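Long-range contacts in SIR4-interacting protein SIF2 (Saccharomyces cerevisiae, PDB 1R5M), which antagonizes telomeric silencing in yeast and functions as a WD-repeat subunit of the SET3 (Set3C) corepressor complex: residues A[185-190]-A[230-235]; A[332-337]-A[394-399]; A[346-351]-A[398-403]. All blocks are in the same frame, centred on the assembly; numbering follows the deposited sequence.

How the interactions relate
All three contacts join neighbouring blades of the WD40 beta-propeller. Interaction 1 lies toward the outside, about 21 Å from the centre of the chain, and packs the fourth strand of one blade against the third of the next through aromatic packing and a glutamine on backbone carbonyls. Interactions 2 and 3 lie on the opposite side of the centre, about 31 Å from interaction 1 (centre to centre). They share Phe398 and Asp399 and join the blades of WD 7 and WD 8: strand 397-402 meets strand 333-338 in interaction 2 and strand 344-349 in interaction 3. Interaction 2 is partly buried, with a salt bridge and aromatic rings; interaction 3 is buried and wholly apolar across its segments.

Interaction 1: residues A[185-190]-A[230-235]; sequences QHFELK and FVYQIT
Two adjacent blades of the beta-propeller meet here: Phe187 and Gln185, on the outermost strand (182-187) of one blade, pack against strand 229-233, the third strand of the WD 4 blade, and the turn after it. The segments run nearly antiparallel, their end-to-end directions 161° apart. At the middle, Phe187 reaches over one face of the Tyr232 ring: its CE2 stands 3.3 Å above the ring plane, offset toward the rim near Tyr232 CE2. The planes are turned 48° against each other with centroids 4.4 Å apart, an oblique aromatic pair. Both rings also touch Ile222 of strand 219-223.

Leu189 continues the apolar surface with its two methyls. Both touch the phenol oxygen, CD2 at 3.5 Å and CD1 at 3.7 Å from Tyr232 OH, and Leu189 CD1 also reaches Phe230 CD2 at 3.7 Å. That hydroxyl also sits in the plane of the Phe230 ring, at its edge.

At the other end, Gln185 has CG anti to its carbonyl carbon (chi1 -67°), and the chain continues extended to carry the amide to the turn after strand 229-233. NE2 is 2.6 Å from Ile234 O, but the bond is bent and weak; a second weak bond runs 3.4 Å from Gln185 NE2 to Gln233 O. Glu236 O accepts from the same nitrogen, so three backbone carbonyls crowd round one buried amide. Two amide hydrogens thus face three acceptors, consistent with shared, bent bonds: the glutamine ties the strand's end only weakly, and the apolar side chains carry most of the contact.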
loop_
_atom_site.group_PDB
_atom_site.type_symbol
_atom_site.label_atom_id
_atom_site.label_comp_id
_atom_site.label_asym_id
_atom_site.label_seq_id
_atom_site.Cartn_x
_atom_site.Cartn_y
_atom_site.Cartn_z
ATOM N N GLN A 185 12.913 -16.908 9.215
ATOM C CA GLN A 185 12.668 -16.393 10.553
ATOM C C GLN A 185 11.178 -16.174 10.738
ATOM O O GLN A 185 10.454 -15.933 9.773
ATOM C CB GLN A 185 13.391 -15.062 10.784
ATOM C CG GLN A 185 14.906 -15.141 10.814
ATOM C CD GLN A 185 15.520 -13.945 11.519
ATOM O OE1 GLN A 185 15.294 -13.733 12.711
ATOM N NE2 GLN A 185 16.292 -13.152 10.784
ATOM N N HIS A 186 10.725 -16.265 11.982
ATOM C CA HIS A 186 9.323 -16.048 12.300
ATOM C C HIS A 186 9.264 -15.179 13.547
ATOM O O HIS A 186 10.006 -15.405 14.503
ATOM C CB HIS A 186 8.610 -17.387 12.532
ATOM C CG HIS A 186 9.144 -18.172 13.688
ATOM N ND1 HIS A 186 8.839 -17.870 14.998
ATOM C CD2 HIS A 186 9.963 -19.250 13.731
ATOM C CE1 HIS A 186 9.447 -18.726 15.799
ATOM N NE2 HIS A 186 10.136 -19.574 15.056
ATOM N N PHE A 187 8.396 -14.172 13.529
ATOM C CA PHE A 187 8.271 -13.274 14.669
ATOM C C PHE A 187 6.837 -13.169 15.168
ATOM O O PHE A 187 5.902 -13.023 14.380
ATOM C CB PHE A 187 8.773 -11.870 14.308
ATOM C CG PHE A 187 10.093 -11.856 13.589
ATOM C CD1 PHE A 187 10.145 -11.934 12.203
ATOM C CD2 PHE A 187 11.287 -11.767 14.300
ATOM C CE1 PHE A 187 11.368 -11.923 11.530
ATOM C CE2 PHE A 187 12.514 -11.757 13.638
ATOM C CZ PHE A 187 12.555 -11.834 12.251
ATOM N N GLU A 188 6.676 -13.254 16.485
ATOM C CA GLU A 188 5.376 -13.132 17.137
ATOM C C GLU A 188 5.626 -12.182 18.303
ATOM O O GLU A 188 5.691 -12.600 19.459
ATOM C CB GLU A 188 4.893 -14.485 17.672
ATOM C CG GLU A 188 4.805 -15.595 16.637
ATOM C CD GLU A 188 6.165 -16.127 16.227
ATOM O OE1 GLU A 188 6.953 -16.503 17.121
ATOM O OE2 GLU A 188 6.444 -16.177 15.012
ATOM N N LEU A 189 5.771 -10.900 17.986
ATOM C CA LEU A 189 6.069 -9.883 18.986
ATOM C C LEU A 189 4.931 -9.490 19.926
ATOM O O LEU A 189 5.156 -8.764 20.895
ATOM C CB LEU A 189 6.621 -8.636 18.286
ATOM C CG LEU A 189 7.813 -8.884 17.354
ATOM C CD1 LEU A 189 8.285 -7.564 16.761
ATOM C CD2 LEU A 189 8.943 -9.558 18.121
ATOM N N LYS A 190 3.719 -9.960 19.653
ATOM C CA LYS A 190 2.579 -9.637 20.507
ATOM C C LYS A 190 2.656 -10.397 21.828
ATOM O O LYS A 190 3.244 -9.918 22.799
ATOM C CB LYS A 190 1.265 -9.975 19.801
ATOM C CG LYS A 190 1.007 -9.169 18.539
ATOM C CD LYS A 190 -0.344 -9.508 17.927
ATOM C CE LYS A 190 -1.485 -9.178 18.877
ATOM N NZ LYS A 190 -2.808 -9.526 18.290
ATOM N N PHE A 230 10.654 -2.486 15.464
ATOM C CA PHE A 230 11.858 -3.298 15.626
ATOM C C PHE A 230 12.638 -3.410 14.320
ATOM O O PHE A 230 12.052 -3.591 13.252
ATOM C CB PHE A 230 11.478 -4.701 16.115
ATOM C CG PHE A 230 11.142 -4.775 17.584
ATOM C CD1 PHE A 230 10.712 -3.649 18.285
ATOM C CD2 PHE A 230 11.232 -5.987 18.261
ATOM C CE1 PHE A 230 10.379 -3.732 19.638
ATOM C CE2 PHE A 230 10.900 -6.080 19.613
ATOM C CZ PHE A 230 10.472 -4.949 20.303
ATOM N N VAL A 231 13.961 -3.302 14.411
ATOM C CA VAL A 231 14.821 -3.398 13.235
ATOM C C VAL A 231 15.549 -4.737 13.280
ATOM O O VAL A 231 16.042 -5.144 14.334
ATOM C CB VAL A 231 15.871 -2.262 13.206
ATOM C CG1 VAL A 231 16.601 -2.261 11.869
ATOM C CG2 VAL A 231 15.194 -0.914 13.450
ATOM N N TYR A 232 15.609 -5.416 12.138
ATOM C CA TYR A 232 16.268 -6.716 12.050
ATOM C C TYR A 232 17.200 -6.855 10.860
ATOM O O TYR A 232 17.109 -6.118 9.879
ATOM C CB TYR A 232 15.244 -7.846 11.928
ATOM C CG TYR A 232 14.337 -8.042 13.111
ATOM C CD1 TYR A 232 13.141 -7.336 13.223
ATOM C CD2 TYR A 232 14.658 -8.961 14.107
ATOM C CE1 TYR A 232 12.281 -7.545 14.296
ATOM C CE2 TYR A 232 13.807 -9.177 15.186
ATOM C CZ TYR A 232 12.620 -8.467 15.272
ATOM O OH TYR A 232 11.769 -8.684 16.329
ATOM N N GLN A 233 18.087 -7.839 10.962
ATOM C CA GLN A 233 19.015 -8.178 9.897
ATOM C C GLN A 233 18.630 -9.624 9.588
ATOM O O GLN A 233 18.298 -10.382 10.497
ATOM C CB GLN A 233 20.460 -8.099 10.388
ATOM C CG GLN A 233 21.493 -8.220 9.284
ATOM C CD GLN A 233 22.908 -8.065 9.802
ATOM O OE1 GLN A 233 23.353 -8.826 10.661
ATOM N NE2 GLN A 233 23.624 -7.073 9.283
ATOM N N ILE A 234 18.658 -9.999 8.315
ATOM C CA ILE A 234 18.268 -11.345 7.900
ATOM C C ILE A 234 18.870 -12.519 8.670
ATOM O O ILE A 234 18.166 -13.482 8.974
ATOM C CB ILE A 234 18.558 -11.563 6.398
ATOM C CG1 ILE A 234 17.613 -10.703 5.558
ATOM C CG2 ILE A 234 18.396 -13.039 6.037
ATOM C CD1 ILE A 234 17.835 -10.832 4.063
ATOM N N THR A 235 20.157 -12.444 8.991
ATOM C CA THR A 235 20.827 -13.541 9.688
ATOM C C THR A 235 20.703 -13.569 11.210
ATOM O O THR A 235 21.216 -14.489 11.849
ATOM C CB THR A 235 22.329 -13.576 9.348
ATOM O OG1 THR A 235 22.969 -12.420 9.903
ATOM C CG2 THR A 235 22.536 -13.590 7.842
#

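Interaction 2: residues A[332-337]-A[394-399]; sequences PIFAGR and NDYIFD
Phe334, on strand 333-338 of the WD 7 blade, puts the edge of its ring against the backbone of the next blade: its CD1 lies 3.6 Å from Ile397 O, which sits near the ring plane. Farther round the rim, Phe334 CE1 approaches Tyr396 CD2 at 4.1 Å, the two rings forming an oblique pair. Phe398 comes within 4.4 Å of the same ring, CD2 to Phe334 CD1.

Asp399 and Arg337 form the polar end. Arg337 NH2 donates to Asp399 OD2 over 2.8 Å in a nearly straight salt bridge (167°), the oxygen lying in the guanidinium plane and being met almost along its C-O axis. The two flat groups are turned 45° from each other. A bend at chi2 folds the arginine back, bringing NH1 within 2.9 Å of Gly336 O, above that carbonyl's plane, while NE makes a weak bond to Leu400 O. With an alanine here instead of Arg337, the Asp399 carboxylate would probably lose its charge partner on the WD 7 blade, and Gly336 O its side-chain donor. A sulfate, probably from the crystallisation liquor, lies about 4 Å from the arginine side chain.

The axes of the segments 333-337 and 397-399, parts of the first strands of adjacent blades, come within 6.3 Å and run at 40° to each other. Phe398 and Asp399 form a classic beta bulge opposite Ala412 of strand 408-413, and Asp399 OD1 accepts from Ser51 N, linking onward to strand 50-53 of the following blade. The WD 8 blade itself is closed by the N-terminal strand 37-44, paired antiparallel with strand 419-422.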
loop_
_atom_site.group_PDB
_atom_site.type_symbol
_atom_site.label_atom_id
_atom_site.label_comp_id
_atom_site.label_asym_id
_atom_site.label_seq_id
_atom_site.Cartn_x
_atom_site.Cartn_y
_atom_site.Cartn_z
ATOM N N PRO A 332 -14.247 10.815 6.248
ATOM C CA PRO A 332 -13.007 10.052 6.412
ATOM C C PRO A 332 -12.407 9.560 5.101
ATOM O O PRO A 332 -13.120 9.300 4.130
ATOM C CB PRO A 332 -13.434 8.884 7.295
ATOM C CG PRO A 332 -14.559 9.465 8.106
ATOM C CD PRO A 332 -15.327 10.234 7.067
ATOM N N ILE A 333 -11.086 9.445 5.080
ATOM C CA ILE A 333 -10.386 8.927 3.918
ATOM C C ILE A 333 -9.982 7.508 4.301
ATOM O O ILE A 333 -9.448 7.285 5.393
ATOM C CB ILE A 333 -9.132 9.760 3.593
ATOM C CG1 ILE A 333 -9.563 11.124 3.044
ATOM C CG2 ILE A 333 -8.247 9.013 2.597
ATOM C CD1 ILE A 333 -8.424 12.092 2.786
ATOM N N PHE A 334 -10.255 6.555 3.416
ATOM C CA PHE A 334 -9.936 5.154 3.674
ATOM C C PHE A 334 -8.599 4.703 3.104
ATOM O O PHE A 334 -8.018 3.724 3.575
ATOM C CB PHE A 334 -11.042 4.251 3.120
ATOM C CG PHE A 334 -12.299 4.242 3.946
ATOM C CD1 PHE A 334 -13.376 3.448 3.572
ATOM C CD2 PHE A 334 -12.407 5.016 5.100
ATOM C CE1 PHE A 334 -14.542 3.422 4.331
ATOM C CE2 PHE A 334 -13.574 4.996 5.869
ATOM C CZ PHE A 334 -14.642 4.196 5.480
ATOM N N ALA A 335 -8.114 5.400 2.083
ATOM C CA ALA A 335 -6.841 5.035 1.473
ATOM C C ALA A 335 -6.299 6.152 0.600
ATOM O O ALA A 335 -7.061 6.930 0.032
ATOM C CB ALA A 335 -7.006 3.765 0.647
ATOM N N GLY A 336 -4.974 6.222 0.513
ATOM C CA GLY A 336 -4.309 7.227 -0.298
ATOM C C GLY A 336 -3.135 6.576 -1.007
ATOM O O GLY A 336 -2.457 5.724 -0.425
ATOM N N ARG A 337 -2.892 6.965 -2.256
ATOM C CA ARG A 337 -1.799 6.394 -3.044
ATOM C C ARG A 337 -1.085 7.463 -3.853
ATOM O O ARG A 337 -1.726 8.284 -4.511
ATOM C CB ARG A 337 -2.335 5.353 -4.026
ATOM C CG ARG A 337 -3.180 4.264 -3.405
ATOM C CD ARG A 337 -2.344 3.168 -2.774
ATOM N NE ARG A 337 -3.205 2.130 -2.211
ATOM C CZ ARG A 337 -3.540 2.043 -0.926
ATOM N NH1 ARG A 337 -3.077 2.928 -0.052
ATOM N NH2 ARG A 337 -4.357 1.080 -0.520
ATOM N N ASN A 394 -23.950 4.234 -3.429
ATOM C CA ASN A 394 -23.286 4.831 -2.271
ATOM C C ASN A 394 -22.294 3.844 -1.660
ATOM O O ASN A 394 -22.004 3.913 -0.467
ATOM C CB ASN A 394 -24.321 5.207 -1.209
ATOM C CG ASN A 394 -24.911 3.990 -0.531
ATOM O OD1 ASN A 394 -25.019 2.932 -1.144
ATOM N ND2 ASN A 394 -25.298 4.133 0.737
ATOM N N ASP A 395 -21.768 2.930 -2.469
ATOM C CA ASP A 395 -20.831 1.934 -1.956
ATOM C C ASP A 395 -19.500 2.561 -1.542
ATOM O O ASP A 395 -19.138 3.643 -2.006
ATOM C CB ASP A 395 -20.600 0.842 -3.011
ATOM C CG ASP A 395 -19.948 -0.414 -2.437
ATOM O OD1 ASP A 395 -19.865 -0.551 -1.199
ATOM O OD2 ASP A 395 -19.529 -1.275 -3.238
ATOM N N TYR A 396 -18.794 1.867 -0.654
ATOM C CA TYR A 396 -17.492 2.303 -0.153
ATOM C C TYR A 396 -16.387 1.867 -1.104
ATOM O O TYR A 396 -16.530 0.881 -1.822
ATOM C CB TYR A 396 -17.170 1.639 1.194
ATOM C CG TYR A 396 -18.078 1.975 2.346
ATOM C CD1 TYR A 396 -18.684 0.965 3.092
ATOM C CD2 TYR A 396 -18.300 3.299 2.722
ATOM C CE1 TYR A 396 -19.489 1.266 4.191
ATOM C CE2 TYR A 396 -19.102 3.611 3.814
ATOM C CZ TYR A 396 -19.692 2.593 4.546
ATOM O OH TYR A 396 -20.484 2.909 5.630
ATOM N N ILE A 397 -15.279 2.600 -1.081
ATOM C CA ILE A 397 -14.095 2.250 -1.862
ATOM C C ILE A 397 -13.086 1.829 -0.794
ATOM O O ILE A 397 -12.778 2.609 0.105
ATOM C CB ILE A 397 -13.537 3.453 -2.643
ATOM C CG1 ILE A 397 -14.487 3.803 -3.790
ATOM C CG2 ILE A 397 -12.145 3.123 -3.187
ATOM C CD1 ILE A 397 -14.131 5.088 -4.509
ATOM N N PHE A 398 -12.594 0.597 -0.888
ATOM C CA PHE A 398 -11.641 0.052 0.081
ATOM C C PHE A 398 -10.187 0.146 -0.363
ATOM O O PHE A 398 -9.268 0.085 0.461
ATOM C CB PHE A 398 -11.955 -1.424 0.351
ATOM C CG PHE A 398 -13.124 -1.655 1.271
ATOM C CD1 PHE A 398 -13.534 -2.953 1.560
ATOM C CD2 PHE A 398 -13.794 -0.591 1.867
ATOM C CE1 PHE A 398 -14.591 -3.192 2.432
ATOM C CE2 PHE A 398 -14.856 -0.820 2.743
ATOM C CZ PHE A 398 -15.254 -2.123 3.025
ATOM N N ASP A 399 -9.974 0.285 -1.664
ATOM C CA ASP A 399 -8.619 0.333 -2.184
ATOM C C ASP A 399 -8.560 0.992 -3.552
ATOM O O ASP A 399 -9.553 1.041 -4.279
ATOM C CB ASP A 399 -8.076 -1.102 -2.280
ATOM C CG ASP A 399 -6.679 -1.170 -2.871
ATOM O OD1 ASP A 399 -6.519 -1.678 -4.004
ATOM O OD2 ASP A 399 -5.736 -0.711 -2.197
#

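Interaction 3: residues A[346-351]-A[398-403]; sequences AVAFMD and FDLSWN
Trp402 NE1 donates a hydrogen bond to the backbone O of Arg337, and the same nitrogen lies 3.8 Å from Ala346 CB, so the indole is fixed by a polar bond while packing against an apolar neighbour. The setting is the interface between the WD 7 and WD 8 blades of the beta-propeller, where strand 344-349, second in its blade, faces strand 397-402, first in the next. The segments 346-349 and 398-402 run antiparallel (163°) with axes 7.5 Å apart at closest, and no hydrogen bond crosses between them: the blades meet through side chains laid against side chains and backbone.

Leu400 is the wedge. Its CG stands between the backbone N and the carbonyl carbon (chi1 66°), the crowded position, which directs the side chain at strand 344-349. One methyl, CD1, does all the close touching: it is 3.8 Å from Ala346 O, 3.9 Å from Ala346 CB and 4.3 Å from Ala348 CB. Ala346 and Ala348, which flank Val347, both point toward strand 397-402, and their small methyls let the leucine come up close. Leu400 also touches Ala335, so it packs on two strands of the WD 7 blade. Ile409, on the neighbouring strand 408-413, touches both Ala346 and Trp402. Toward the Trp402 end of the strand, the Ala346 methyl meets the indole obliquely, with CB 3.8 Å from Trp402 CZ2.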
loop_
_atom_site.group_PDB
_atom_site.type_symbol
_atom_site.label_atom_id
_atom_site.label_comp_id
_atom_site.label_asym_id
_atom_site.label_seq_id
_atom_site.Cartn_x
_atom_site.Cartn_y
_atom_site.Cartn_z
ATOM N N ALA A 346 -3.771 10.262 -4.951
ATOM C CA ALA A 346 -5.175 9.883 -5.053
ATOM C C ALA A 346 -5.688 9.332 -3.733
ATOM O O ALA A 346 -5.041 8.490 -3.112
ATOM C CB ALA A 346 -5.352 8.841 -6.152
ATOM N N VAL A 347 -6.855 9.809 -3.308
ATOM C CA VAL A 347 -7.450 9.352 -2.060
ATOM C C VAL A 347 -8.891 8.909 -2.256
ATOM O O VAL A 347 -9.605 9.444 -3.102
ATOM C CB VAL A 347 -7.422 10.455 -0.981
ATOM C CG1 VAL A 347 -5.983 10.804 -0.629
ATOM C CG2 VAL A 347 -8.168 11.685 -1.471
ATOM N N ALA A 348 -9.308 7.918 -1.475
ATOM C CA ALA A 348 -10.672 7.419 -1.552
ATOM C C ALA A 348 -11.404 7.814 -0.280
ATOM O O ALA A 348 -11.019 7.410 0.817
ATOM C CB ALA A 348 -10.669 5.903 -1.705
ATOM N N PHE A 349 -12.448 8.622 -0.431
ATOM C CA PHE A 349 -13.235 9.057 0.711
ATOM C C PHE A 349 -14.314 8.037 1.035
ATOM O O PHE A 349 -14.724 7.246 0.180
ATOM C CB PHE A 349 -13.880 10.419 0.440
ATOM C CG PHE A 349 -12.903 11.557 0.406
ATOM C CD1 PHE A 349 -12.261 11.913 -0.775
ATOM C CD2 PHE A 349 -12.616 12.271 1.566
ATOM C CE1 PHE A 349 -11.347 12.969 -0.800
ATOM C CE2 PHE A 349 -11.703 13.327 1.553
ATOM C CZ PHE A 349 -11.068 13.676 0.368
ATOM N N MET A 350 -14.776 8.072 2.279
ATOM C CA MET A 350 -15.799 7.155 2.757
ATOM C C MET A 350 -17.104 7.275 1.974
ATOM O O MET A 350 -17.907 6.344 1.955
ATOM C CB MET A 350 -16.050 7.411 4.244
ATOM C CG MET A 350 -17.039 6.468 4.889
ATOM S SD MET A 350 -17.053 6.681 6.678
ATOM C CE MET A 350 -18.184 5.368 7.155
ATOM N N ASP A 351 -17.318 8.416 1.325
ATOM C CA ASP A 351 -18.543 8.608 0.555
ATOM C C ASP A 351 -18.452 8.058 -0.869
ATOM O O ASP A 351 -19.351 8.277 -1.683
ATOM C CB ASP A 351 -18.930 10.095 0.520
ATOM C CG ASP A 351 -17.898 10.956 -0.184
ATOM O OD1 ASP A 351 -16.863 10.413 -0.621
ATOM O OD2 ASP A 351 -18.124 12.181 -0.302
ATOM N N PHE A 398 -12.594 0.597 -0.888
ATOM C CA PHE A 398 -11.641 0.052 0.081
ATOM C C PHE A 398 -10.187 0.146 -0.363
ATOM O O PHE A 398 -9.268 0.085 0.461
ATOM C CB PHE A 398 -11.955 -1.424 0.351
ATOM C CG PHE A 398 -13.124 -1.655 1.271
ATOM C CD1 PHE A 398 -13.534 -2.953 1.560
ATOM C CD2 PHE A 398 -13.794 -0.591 1.867
ATOM C CE1 PHE A 398 -14.591 -3.192 2.432
ATOM C CE2 PHE A 398 -14.856 -0.820 2.743
ATOM C CZ PHE A 398 -15.254 -2.123 3.025
ATOM N N ASP A 399 -9.974 0.285 -1.664
ATOM C CA ASP A 399 -8.619 0.333 -2.184
ATOM C C ASP A 399 -8.560 0.992 -3.552
ATOM O O ASP A 399 -9.553 1.041 -4.279
ATOM C CB ASP A 399 -8.076 -1.102 -2.280
ATOM C CG ASP A 399 -6.679 -1.170 -2.871
ATOM O OD1 ASP A 399 -6.519 -1.678 -4.004
ATOM O OD2 ASP A 399 -5.736 -0.711 -2.197
ATOM N N LEU A 400 -7.390 1.520 -3.884
ATOM C CA LEU A 400 -7.173 2.120 -5.189
ATOM C C LEU A 400 -5.707 1.911 -5.534
ATOM O O LEU A 400 -4.870 1.743 -4.643
ATOM C CB LEU A 400 -7.549 3.610 -5.191
ATOM C CG LEU A 400 -6.790 4.661 -4.389
ATOM C CD1 LEU A 400 -7.483 6.015 -4.579
ATOM C CD2 LEU A 400 -6.768 4.290 -2.915
ATOM N N SER A 401 -5.400 1.880 -6.823
ATOM C CA SER A 401 -4.023 1.677 -7.254
ATOM C C SER A 401 -3.747 2.365 -8.580
ATOM O O SER A 401 -4.607 2.398 -9.463
ATOM C CB SER A 401 -3.736 0.181 -7.384
ATOM O OG SER A 401 -4.568 -0.405 -8.369
ATOM N N TRP A 402 -2.540 2.912 -8.704
ATOM C CA TRP A 402 -2.093 3.603 -9.914
ATOM C C TRP A 402 -1.317 2.680 -10.842
ATOM O O TRP A 402 -0.525 1.856 -10.375
ATOM C CB TRP A 402 -1.103 4.718 -9.586
ATOM C CG TRP A 402 -1.603 5.931 -8.894
ATOM C CD1 TRP A 402 -1.616 6.165 -7.547
ATOM C CD2 TRP A 402 -2.026 7.143 -9.517
ATOM N NE1 TRP A 402 -2.009 7.460 -7.297
ATOM C CE2 TRP A 402 -2.268 8.080 -8.492
ATOM C CE3 TRP A 402 -2.219 7.530 -10.851
ATOM C CZ2 TRP A 402 -2.690 9.385 -8.756
ATOM C CZ3 TRP A 402 -2.639 8.829 -11.115
ATOM C CH2 TRP A 402 -2.870 9.739 -10.072
ATOM N N ASN A 403 -1.500 2.831 -12.152
ATOM C CA ASN A 403 -0.688 2.033 -13.060
ATOM C C ASN A 403 0.644 2.793 -13.100
ATOM O O ASN A 403 0.717 3.945 -12.657
ATOM C CB ASN A 403 -1.358 1.869 -14.441
ATOM C CG ASN A 403 -1.256 3.094 -15.331
ATOM O OD1 ASN A 403 -1.240 4.234 -14.872
ATOM N ND2 ASN A 403 -1.222 2.849 -16.639
#